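Local coordinates for glutathione S-transferase (Xanthomonas axonopodis pv. citri, PDB 6NV6), which catalyses the conjugation of glutathione, through its thiol sulfur, to electrophilic substrates as a theta-class glutathione transferase of a citrus canker pathogen, at residues G8-S13 with K17-A22; V54-Q59 with W66-I71; E138-A143 with S167-W172. One frame throughout, in Å; residues are numbered along the deposited sequence.

Interaction 1: G8-S13 with K17-A22; sequences GRRNSS and KALWCA
Arg10 and Ser13 are the two residues through which Gly8-Ser13 meets Lys17-Ala22, one at a side chain and one at a carbonyl. The loop leaves strand 4-7 at Gly8, whose positive phi (144°) is a conformation open to glycine and disfavoured for other residues. From Arg9 to Ser12 the chain makes a type I turn, closed by a weak bond of 3.3 Å from Ser12 N to Arg9 O. Within it, Arg10 puts its aliphatic stem, not its charge, against the helix: Arg10 CG lies 4.3 Å from Leu19 CD1, a light apolar touch. Beyond CG the Arg10 chain runs out extended and carries NE to Ser31 OG, while Arg10 N is bonded to Glu33 OE2. The loop thus links the first strand to helix 13-25 in the beta-alpha-beta crossover that opens the thioredoxin-like domain, with strand 29-32 returning parallel to strand 4-7. In theta-class enzymes the serine thought to activate the glutathione thiol sits at the start of this helix, which is where Ser12 and Ser13 lie. Ser12 is the N-cap residue, and its OG takes the N-H of Val15. Ser13 then supplies the first-turn helical bond, Lys17 N to Ser13 O at 3.0 Å, with 154° at the hydrogen. The start of the lysine side chain runs beside the same oxygen: with CG anti to its own carbonyl carbon (chi1 -71°), Lys17 leans back toward the start of the helix. A bend at chi3 then leads NZ to two oxygens, Asn14 OD1 and Asn69 OD1, the latter on helix 68-79.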
loop_
_atom_site.group_PDB
_atom_site.type_symbol
_atom_site.label_atom_id
_atom_site.label_comp_id
_atom_site.label_asym_id
_atom_site.label_seq_id
_atom_site.Cartn_x
_atom_site.Cartn_y
_atom_site.Cartn_z
ATOM N N GLY A 8 5.849 4.746 -13.488
ATOM C CA GLY A 8 4.457 4.421 -13.235
ATOM C C GLY A 8 3.615 5.579 -12.728
ATOM O O GLY A 8 4.101 6.519 -12.097
ATOM N N ARG A 9 2.313 5.495 -13.009
ATOM C CA ARG A 9 1.352 6.492 -12.550
ATOM C C ARG A 9 1.319 6.563 -11.024
ATOM O O ARG A 9 1.252 5.537 -10.340
ATOM C CB ARG A 9 -0.035 6.164 -13.106
ATOM N N ARG A 10 1.369 7.789 -10.496
ATOM C CA ARG A 10 1.439 8.026 -9.061
ATOM C C ARG A 10 0.099 7.841 -8.364
ATOM O O ARG A 10 0.057 7.852 -7.131
ATOM C CB ARG A 10 1.996 9.430 -8.816
ATOM C CG ARG A 10 3.250 9.666 -9.650
ATOM C CD ARG A 10 3.895 11.039 -9.503
ATOM N NE ARG A 10 5.107 11.093 -10.326
ATOM C CZ ARG A 10 5.396 12.046 -11.207
ATOM N NH1 ARG A 10 4.570 13.069 -11.384
ATOM N NH2 ARG A 10 6.524 11.979 -11.907
ATOM N N ASN A 11 -0.982 7.646 -9.116
ATOM C CA ASN A 11 -2.301 7.372 -8.560
ATOM C C ASN A 11 -2.606 5.879 -8.488
ATOM O O ASN A 11 -3.758 5.499 -8.250
ATOM C CB ASN A 11 -3.377 8.097 -9.376
ATOM C CG ASN A 11 -3.604 7.459 -10.741
ATOM O OD1 ASN A 11 -2.699 6.834 -11.309
ATOM N ND2 ASN A 11 -4.813 7.612 -11.277
ATOM N N SER A 12 -1.605 5.029 -8.692
ATOM C CA SER A 12 -1.723 3.594 -8.479
ATOM C C SER A 12 -1.191 3.216 -7.098
ATOM O O SER A 12 -0.164 3.737 -6.647
ATOM C CB SER A 12 -0.961 2.835 -9.564
ATOM O OG SER A 12 -0.499 1.571 -9.100
ATOM N N SER A 13 -1.907 2.311 -6.429
ATOM C CA SER A 13 -1.520 1.892 -5.083
ATOM C C SER A 13 -0.221 1.093 -5.095
ATOM O O SER A 13 0.577 1.169 -4.150
ATOM C CB SER A 13 -2.658 1.068 -4.451
ATOM O OG SER A 13 -3.734 1.895 -4.019
ATOM N N LYS A 17 3.210 2.164 -3.215
ATOM C CA LYS A 17 4.038 1.279 -2.401
ATOM C C LYS A 17 5.514 1.538 -2.634
ATOM O O LYS A 17 6.310 1.585 -1.685
ATOM C CB LYS A 17 3.749 -0.178 -2.744
ATOM C CG LYS A 17 2.424 -0.723 -2.305
ATOM C CD LYS A 17 2.458 -2.211 -2.544
ATOM C CE LYS A 17 1.110 -2.780 -2.874
ATOM N NZ LYS A 17 1.329 -4.079 -3.544
ATOM N N ALA A 18 5.900 1.697 -3.897
ATOM C CA ALA A 18 7.307 1.856 -4.218
ATOM C C ALA A 18 7.793 3.264 -3.901
ATOM O O ALA A 18 8.883 3.427 -3.342
ATOM C CB ALA A 18 7.536 1.516 -5.690
ATOM N N LEU A 19 6.994 4.287 -4.241
ATOM C CA LEU A 19 7.384 5.668 -3.953
ATOM C C LEU A 19 7.533 5.880 -2.461
ATOM O O LEU A 19 8.517 6.474 -2.001
ATOM C CB LEU A 19 6.357 6.646 -4.519
ATOM C CG LEU A 19 6.215 6.465 -6.025
ATOM C CD1 LEU A 19 5.029 7.217 -6.594
ATOM C CD2 LEU A 19 7.515 6.848 -6.718
ATOM N N TRP A 20 6.583 5.364 -1.687
ATOM C CA TRP A 20 6.662 5.491 -0.241
ATOM C C TRP A 20 7.928 4.824 0.301
ATOM O O TRP A 20 8.623 5.389 1.155
ATOM C CB TRP A 20 5.399 4.889 0.376
ATOM C CG TRP A 20 5.345 4.934 1.861
ATOM C CD1 TRP A 20 6.115 5.688 2.695
ATOM C CD2 TRP A 20 4.462 4.181 2.695
ATOM N NE1 TRP A 20 5.769 5.448 3.993
ATOM C CE2 TRP A 20 4.746 4.533 4.023
ATOM C CE3 TRP A 20 3.451 3.247 2.446
ATOM C CZ2 TRP A 20 4.053 3.976 5.112
ATOM C CZ3 TRP A 20 2.757 2.703 3.523
ATOM C CH2 TRP A 20 3.064 3.062 4.836
ATOM N N CYS A 21 8.243 3.621 -0.184
ATOM C CA CYS A 21 9.450 2.933 0.262
ATOM C C CYS A 21 10.714 3.699 -0.123
ATOM O O CYS A 21 11.614 3.898 0.706
ATOM C CB CYS A 21 9.477 1.520 -0.309
ATOM S SG CYS A 21 10.676 0.501 0.523
ATOM N N ALA A 22 10.801 4.119 -1.385
ATOM C CA ALA A 22 11.888 4.999 -1.787
ATOM C C ALA A 22 12.020 6.166 -0.816
ATOM O O ALA A 22 13.097 6.408 -0.255
ATOM C CB ALA A 22 11.647 5.502 -3.206
#

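Interaction 2: V54-Q59 with W66-I71; sequences VVPTLQ and WESNAI
A mixed contact of backbone, apolar and weak polar pairs joins Val55-Leu58 to Trp66, Ser68 and Ile71, where strand 57-60 of the N-terminal domain's sheet faces the start of helix 68-79. The hairpin 57-60/63-65 brings the two segments together, and Leu58 pairs with Leu65 through the backbone just before the chain turns into the helix. At the turn, Trp66 CA makes a CA-H...O contact with Pro56 O at 3.6 Å. Val55 CG2 lies against the Trp66 carbonyl. The indole of Trp66 runs alongside Thr57, the two extending in a common direction. Trp66 NE1 reaches Thr57 OG1 at 3.0 Å, but with only 120° at the hydrogen the bond is weak, and the indole is poorly ordered. The hydroxyl lies at the ring edge, in plane. Thr57 presents it there because OG1 is anti to its carbonyl carbon (chi1 -51°), while CG2 packs beside NE1, off the ring plane. On the inner side, Ile71 does the apolar work: its CD1 is 4.0 Å from Pro56 CG, and its CG1 is 3.9 Å from Leu58 CB. Both pairs meet at a slant, seating the helix's first turn on the strand and the proline before it. Ser68 OG is 4.0 Å from Pro56 CD, and Ser68 also packs on Asn14 and Lys17 of helix 13-25. The peptide before Pro56 is modelled trans, with Val55 CA and Pro56 CA 3.8 Å apart, although glutathione transferases usually have a cis proline at the start of this strand. The topology is the beta-beta-alpha half of a thioredoxin-like fold; in relatives, the Val-Pro turn and the Glu-Ser pair opening the helix line the glutathione site.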
loop_
_atom_site.group_PDB
_atom_site.type_symbol
_atom_site.label_atom_id
_atom_site.label_comp_id
_atom_site.label_asym_id
_atom_site.label_seq_id
_atom_site.Cartn_x
_atom_site.Cartn_y
_atom_site.Cartn_z
ATOM N N VAL A 54 -2.158 -0.605 -12.653
ATOM C CA VAL A 54 -0.872 -0.232 -13.239
ATOM C C VAL A 54 0.250 -0.766 -12.357
ATOM O O VAL A 54 0.090 -0.932 -11.143
ATOM C CB VAL A 54 -0.787 1.302 -13.472
ATOM C CG1 VAL A 54 0.673 1.801 -13.567
ATOM C CG2 VAL A 54 -1.545 1.668 -14.740
ATOM N N VAL A 55 1.384 -1.061 -12.989
ATOM C CA VAL A 55 2.477 -1.796 -12.380
ATOM C C VAL A 55 3.688 -0.845 -12.298
ATOM O O VAL A 55 3.925 -0.100 -13.245
ATOM C CB VAL A 55 2.828 -3.068 -13.169
ATOM C CG1 VAL A 55 3.711 -2.789 -14.409
ATOM C CG2 VAL A 55 3.428 -4.137 -12.264
ATOM N N PRO A 56 4.376 -0.780 -11.167
ATOM C CA PRO A 56 5.658 -0.058 -11.141
ATOM C C PRO A 56 6.768 -0.882 -11.776
ATOM O O PRO A 56 6.815 -2.107 -11.637
ATOM C CB PRO A 56 5.919 0.159 -9.643
ATOM C CG PRO A 56 5.103 -0.881 -8.955
ATOM C CD PRO A 56 3.886 -1.083 -9.813
ATOM N N THR A 57 7.659 -0.200 -12.488
ATOM C CA THR A 57 8.930 -0.784 -12.898
ATOM C C THR A 57 10.035 -0.091 -12.115
ATOM O O THR A 57 10.178 1.135 -12.188
ATOM C CB THR A 57 9.180 -0.633 -14.400
ATOM O OG1 THR A 57 8.045 -1.102 -15.142
ATOM C CG2 THR A 57 10.416 -1.415 -14.804
ATOM N N LEU A 58 10.799 -0.867 -11.357
ATOM C CA LEU A 58 11.981 -0.365 -10.675
ATOM C C LEU A 58 13.208 -0.693 -11.505
ATOM O O LEU A 58 13.312 -1.785 -12.066
ATOM C CB LEU A 58 12.126 -0.969 -9.281
ATOM C CG LEU A 58 13.163 -0.381 -8.306
ATOM C CD1 LEU A 58 14.511 -1.048 -8.419
ATOM C CD2 LEU A 58 13.348 1.107 -8.482
ATOM N N GLN A 59 14.129 0.266 -11.590
ATOM C CA GLN A 59 15.460 0.040 -12.136
ATOM C C GLN A 59 16.472 0.656 -11.186
ATOM O O GLN A 59 16.373 1.839 -10.844
ATOM C CB GLN A 59 15.620 0.638 -13.533
ATOM C CG GLN A 59 17.024 0.458 -14.103
ATOM C CD GLN A 59 17.119 0.807 -15.580
ATOM O OE1 GLN A 59 16.104 1.053 -16.242
ATOM N NE2 GLN A 59 18.346 0.833 -16.105
ATOM N N TRP A 66 9.500 -5.759 -11.456
ATOM C CA TRP A 66 8.135 -5.449 -11.851
ATOM C C TRP A 66 7.099 -5.735 -10.772
ATOM O O TRP A 66 5.905 -5.557 -11.024
ATOM C CB TRP A 66 7.763 -6.223 -13.114
ATOM C CG TRP A 66 8.204 -5.554 -14.355
ATOM C CD1 TRP A 66 8.195 -4.213 -14.613
ATOM C CD2 TRP A 66 8.734 -6.186 -15.526
ATOM N NE1 TRP A 66 8.684 -3.970 -15.876
ATOM C CE2 TRP A 66 9.023 -5.165 -16.456
ATOM C CE3 TRP A 66 8.990 -7.515 -15.878
ATOM C CZ2 TRP A 66 9.556 -5.434 -17.716
ATOM C CZ3 TRP A 66 9.519 -7.780 -17.129
ATOM C CH2 TRP A 66 9.796 -6.743 -18.033
ATOM N N GLU A 67 7.500 -6.170 -9.590
ATOM C CA GLU A 67 6.553 -6.607 -8.575
ATOM C C GLU A 67 6.620 -5.663 -7.386
ATOM O O GLU A 67 7.677 -5.536 -6.769
ATOM C CB GLU A 67 6.855 -8.038 -8.146
ATOM C CG GLU A 67 6.247 -9.059 -9.079
ATOM C CD GLU A 67 4.732 -9.112 -8.943
ATOM O OE1 GLU A 67 4.213 -8.697 -7.880
ATOM O OE2 GLU A 67 4.053 -9.565 -9.888
ATOM N N SER A 68 5.484 -5.029 -7.063
ATOM C CA SER A 68 5.399 -4.032 -5.992
ATOM C C SER A 68 6.118 -4.508 -4.728
ATOM O O SER A 68 7.071 -3.877 -4.247
ATOM C CB SER A 68 3.934 -3.765 -5.666
ATOM O OG SER A 68 3.154 -3.711 -6.856
ATOM N N ASN A 69 5.675 -5.648 -4.181
ATOM C CA ASN A 69 6.168 -6.063 -2.874
ATOM C C ASN A 69 7.622 -6.520 -2.936
ATOM O O ASN A 69 8.362 -6.332 -1.964
ATOM C CB ASN A 69 5.269 -7.160 -2.294
ATOM C CG ASN A 69 3.849 -6.685 -2.031
ATOM O OD1 ASN A 69 3.569 -5.483 -2.020
ATOM N ND2 ASN A 69 2.944 -7.629 -1.832
ATOM N N ALA A 70 8.049 -7.109 -4.055
ATOM C CA ALA A 70 9.471 -7.367 -4.248
ATOM C C ALA A 70 10.260 -6.061 -4.291
ATOM O O ALA A 70 11.343 -5.960 -3.697
ATOM C CB ALA A 70 9.689 -8.180 -5.523
ATOM N N ILE A 71 9.741 -5.057 -5.004
ATOM C CA ILE A 71 10.381 -3.747 -5.031
ATOM C C ILE A 71 10.521 -3.204 -3.616
ATOM O O ILE A 71 11.557 -2.632 -3.251
ATOM C CB ILE A 71 9.591 -2.779 -5.934
ATOM C CG1 ILE A 71 9.639 -3.248 -7.391
ATOM C CG2 ILE A 71 10.145 -1.367 -5.834
ATOM C CD1 ILE A 71 8.619 -2.582 -8.277
#

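Interaction 3: E138-A143 with S167-W172; sequences ELLARA and SFIYAW
Leu140, on helix 126-146, bridges to Ile169 and Trp172 on helix 163-174, and its side chain carries the whole contact. CB points at the second helix and acts as a stem. CG, anti to the carbonyl carbon (chi1 -77°), holds the fork in front of both partners without closely touching either. The methyls do the touching. CD1 comes down on the face of the Trp172 indole, 3.3 Å from the centroid of the five-membered ring and 15° off its normal, a CH-pi contact; it sits nearly over the fused bond, with Trp172 CD2 and CE2 its nearest ring atoms, and also brushes Ile169 CD1. Across the contact Leu140 CD2 meets only Ile169 CD1, at 3.7 Å, leucine and isoleucine passing one another antiparallel. Phe105 of helix 88-118 also packs on Leu140, and Ile169 continues onto Leu185, Trp188 and Tyr189 of helix 183-193, so the leucine belongs to the interior of the all-helical C-terminal domain. With methyl groups set against a ring face and another methyl, and every touching residue buried, the two helices are held here by dispersion and exclusion of water rather than by directed polar bonds.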
loop_
_atom_site.group_PDB
_atom_site.type_symbol
_atom_site.label_atom_id
_atom_site.label_comp_id
_atom_site.label_asym_id
_atom_site.label_seq_id
_atom_site.Cartn_x
_atom_site.Cartn_y
_atom_site.Cartn_z
ATOM N N GLU A 138 -15.103 -6.659 5.476
ATOM C CA GLU A 138 -14.893 -7.770 6.398
ATOM C C GLU A 138 -13.497 -8.353 6.260
ATOM O O GLU A 138 -12.968 -8.914 7.224
ATOM C CB GLU A 138 -15.949 -8.863 6.207
ATOM C CG GLU A 138 -17.356 -8.504 6.761
ATOM C CD GLU A 138 -17.342 -7.642 8.050
ATOM O OE1 GLU A 138 -16.963 -8.167 9.119
ATOM O OE2 GLU A 138 -17.738 -6.447 8.003
ATOM N N LEU A 139 -12.880 -8.219 5.089
ATOM C CA LEU A 139 -11.459 -8.522 4.984
ATOM C C LEU A 139 -10.646 -7.573 5.851
ATOM O O LEU A 139 -9.804 -8.005 6.649
ATOM C CB LEU A 139 -11.007 -8.437 3.527
ATOM C CG LEU A 139 -11.463 -9.603 2.635
ATOM C CD1 LEU A 139 -11.104 -9.370 1.166
ATOM C CD2 LEU A 139 -10.894 -10.916 3.154
ATOM N N LEU A 140 -10.898 -6.266 5.716
ATOM C CA LEU A 140 -10.179 -5.294 6.534
ATOM C C LEU A 140 -10.372 -5.545 8.027
ATOM O O LEU A 140 -9.470 -5.257 8.827
ATOM C CB LEU A 140 -10.621 -3.883 6.163
ATOM C CG LEU A 140 -9.969 -3.440 4.855
ATOM C CD1 LEU A 140 -10.383 -2.020 4.489
ATOM C CD2 LEU A 140 -8.445 -3.589 4.971
ATOM N N ALA A 141 -11.537 -6.081 8.419
ATOM C CA ALA A 141 -11.765 -6.431 9.817
ATOM C C ALA A 141 -10.688 -7.370 10.352
ATOM O O ALA A 141 -10.360 -7.326 11.544
ATOM C CB ALA A 141 -13.146 -7.065 9.968
ATOM N N ARG A 142 -10.111 -8.205 9.484
ATOM C CA ARG A 142 -9.021 -9.073 9.914
ATOM C C ARG A 142 -7.771 -8.262 10.244
ATOM O O ARG A 142 -7.119 -8.494 11.270
ATOM C CB ARG A 142 -8.727 -10.117 8.836
ATOM C CG ARG A 142 -9.771 -11.233 8.722
ATOM C CD ARG A 142 -9.618 -11.978 7.401
ATOM N NE ARG A 142 -10.838 -12.672 6.987
ATOM C CZ ARG A 142 -10.973 -13.334 5.837
ATOM N NH1 ARG A 142 -9.966 -13.404 4.979
ATOM N NH2 ARG A 142 -12.116 -13.935 5.546
ATOM N N ALA A 143 -7.419 -7.305 9.386
ATOM C CA ALA A 143 -6.297 -6.433 9.699
ATOM C C ALA A 143 -6.592 -5.588 10.935
ATOM O O ALA A 143 -5.706 -5.370 11.776
ATOM C CB ALA A 143 -5.986 -5.562 8.486
ATOM N N SER A 167 -0.516 1.483 1.614
ATOM C CA SER A 167 -0.718 2.251 0.392
ATOM C C SER A 167 -2.132 2.093 -0.152
ATOM O O SER A 167 -2.638 3.003 -0.821
ATOM C CB SER A 167 0.318 1.851 -0.662
ATOM O OG SER A 167 1.616 1.719 -0.106
ATOM N N PHE A 168 -2.781 0.957 0.113
ATOM C CA PHE A 168 -4.188 0.819 -0.258
ATOM C C PHE A 168 -5.090 1.579 0.699
ATOM O O PHE A 168 -6.070 2.201 0.268
ATOM C CB PHE A 168 -4.605 -0.652 -0.275
ATOM C CG PHE A 168 -4.185 -1.399 -1.508
ATOM C CD1 PHE A 168 -4.967 -1.385 -2.644
ATOM C CD2 PHE A 168 -3.010 -2.135 -1.522
ATOM C CE1 PHE A 168 -4.580 -2.087 -3.777
ATOM C CE2 PHE A 168 -2.619 -2.833 -2.653
ATOM C CZ PHE A 168 -3.412 -2.804 -3.787
ATOM N N ILE A 169 -4.763 1.555 1.997
ATOM C CA ILE A 169 -5.701 2.039 3.006
ATOM C C ILE A 169 -5.895 3.544 2.915
ATOM O O ILE A 169 -6.874 4.074 3.463
ATOM C CB ILE A 169 -5.250 1.621 4.416
ATOM C CG1 ILE A 169 -6.466 1.197 5.233
ATOM C CG2 ILE A 169 -4.494 2.740 5.102
ATOM C CD1 ILE A 169 -7.049 -0.120 4.777
ATOM N N TYR A 170 -4.993 4.245 2.226
ATOM C CA TYR A 170 -5.268 5.627 1.858
ATOM C C TYR A 170 -6.511 5.710 0.973
ATOM O O TYR A 170 -7.427 6.498 1.235
ATOM C CB TYR A 170 -4.052 6.230 1.155
ATOM C CG TYR A 170 -4.323 7.598 0.571
ATOM C CD1 TYR A 170 -4.627 8.675 1.398
ATOM C CD2 TYR A 170 -4.284 7.815 -0.805
ATOM C CE1 TYR A 170 -4.873 9.917 0.881
ATOM C CE2 TYR A 170 -4.532 9.063 -1.332
ATOM C CZ TYR A 170 -4.822 10.108 -0.480
ATOM O OH TYR A 170 -5.064 11.355 -0.996
ATOM N N ALA A 171 -6.565 4.888 -0.076
ATOM C CA ALA A 171 -7.751 4.869 -0.924
ATOM C C ALA A 171 -8.989 4.493 -0.123
ATOM O O ALA A 171 -10.040 5.131 -0.250
ATOM C CB ALA A 171 -7.546 3.904 -2.093
ATOM N N TRP A 172 -8.876 3.470 0.726
ATOM C CA TRP A 172 -10.011 3.031 1.528
ATOM C C TRP A 172 -10.637 4.177 2.320
ATOM O O TRP A 172 -11.860 4.330 2.341
ATOM C CB TRP A 172 -9.572 1.918 2.476
ATOM C CG TRP A 172 -10.619 1.486 3.465
ATOM C CD1 TRP A 172 -10.659 1.771 4.813
ATOM C CD2 TRP A 172 -11.778 0.685 3.197
ATOM N NE1 TRP A 172 -11.769 1.194 5.386
ATOM C CE2 TRP A 172 -12.469 0.522 4.419
ATOM C CE3 TRP A 172 -12.294 0.085 2.046
ATOM C CZ2 TRP A 172 -13.644 -0.217 4.516
ATOM C CZ3 TRP A 172 -13.465 -0.641 2.149
ATOM C CH2 TRP A 172 -14.125 -0.787 3.372
#

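How the interactions relate
Interactions 1 and 2 are neighbours in the thioredoxin-like domain, their centres 9 Å apart. Lys17 NZ to Asn69 OD1 at 3.1 Å and Ser12 OG to Val54 O at 3.3 Å probably bond them, and Ala18 packs on Ile71. Interaction 3 lies in the helical domain, across the centre of the chain. Helix 163-174 nevertheless meets interaction 1: Lys17 CE is 3.7 Å from Phe168 CE2, carrying the packing over the domain interface. Interactions 2 and 3 do not touch, their nearest atoms being about 7 Å apart and their centres 21 Å. As in other glutathione transferases, the glutathione pocket is probably lined by 8-13, 54-59 and 66-71, leaving interaction 3 as domain core.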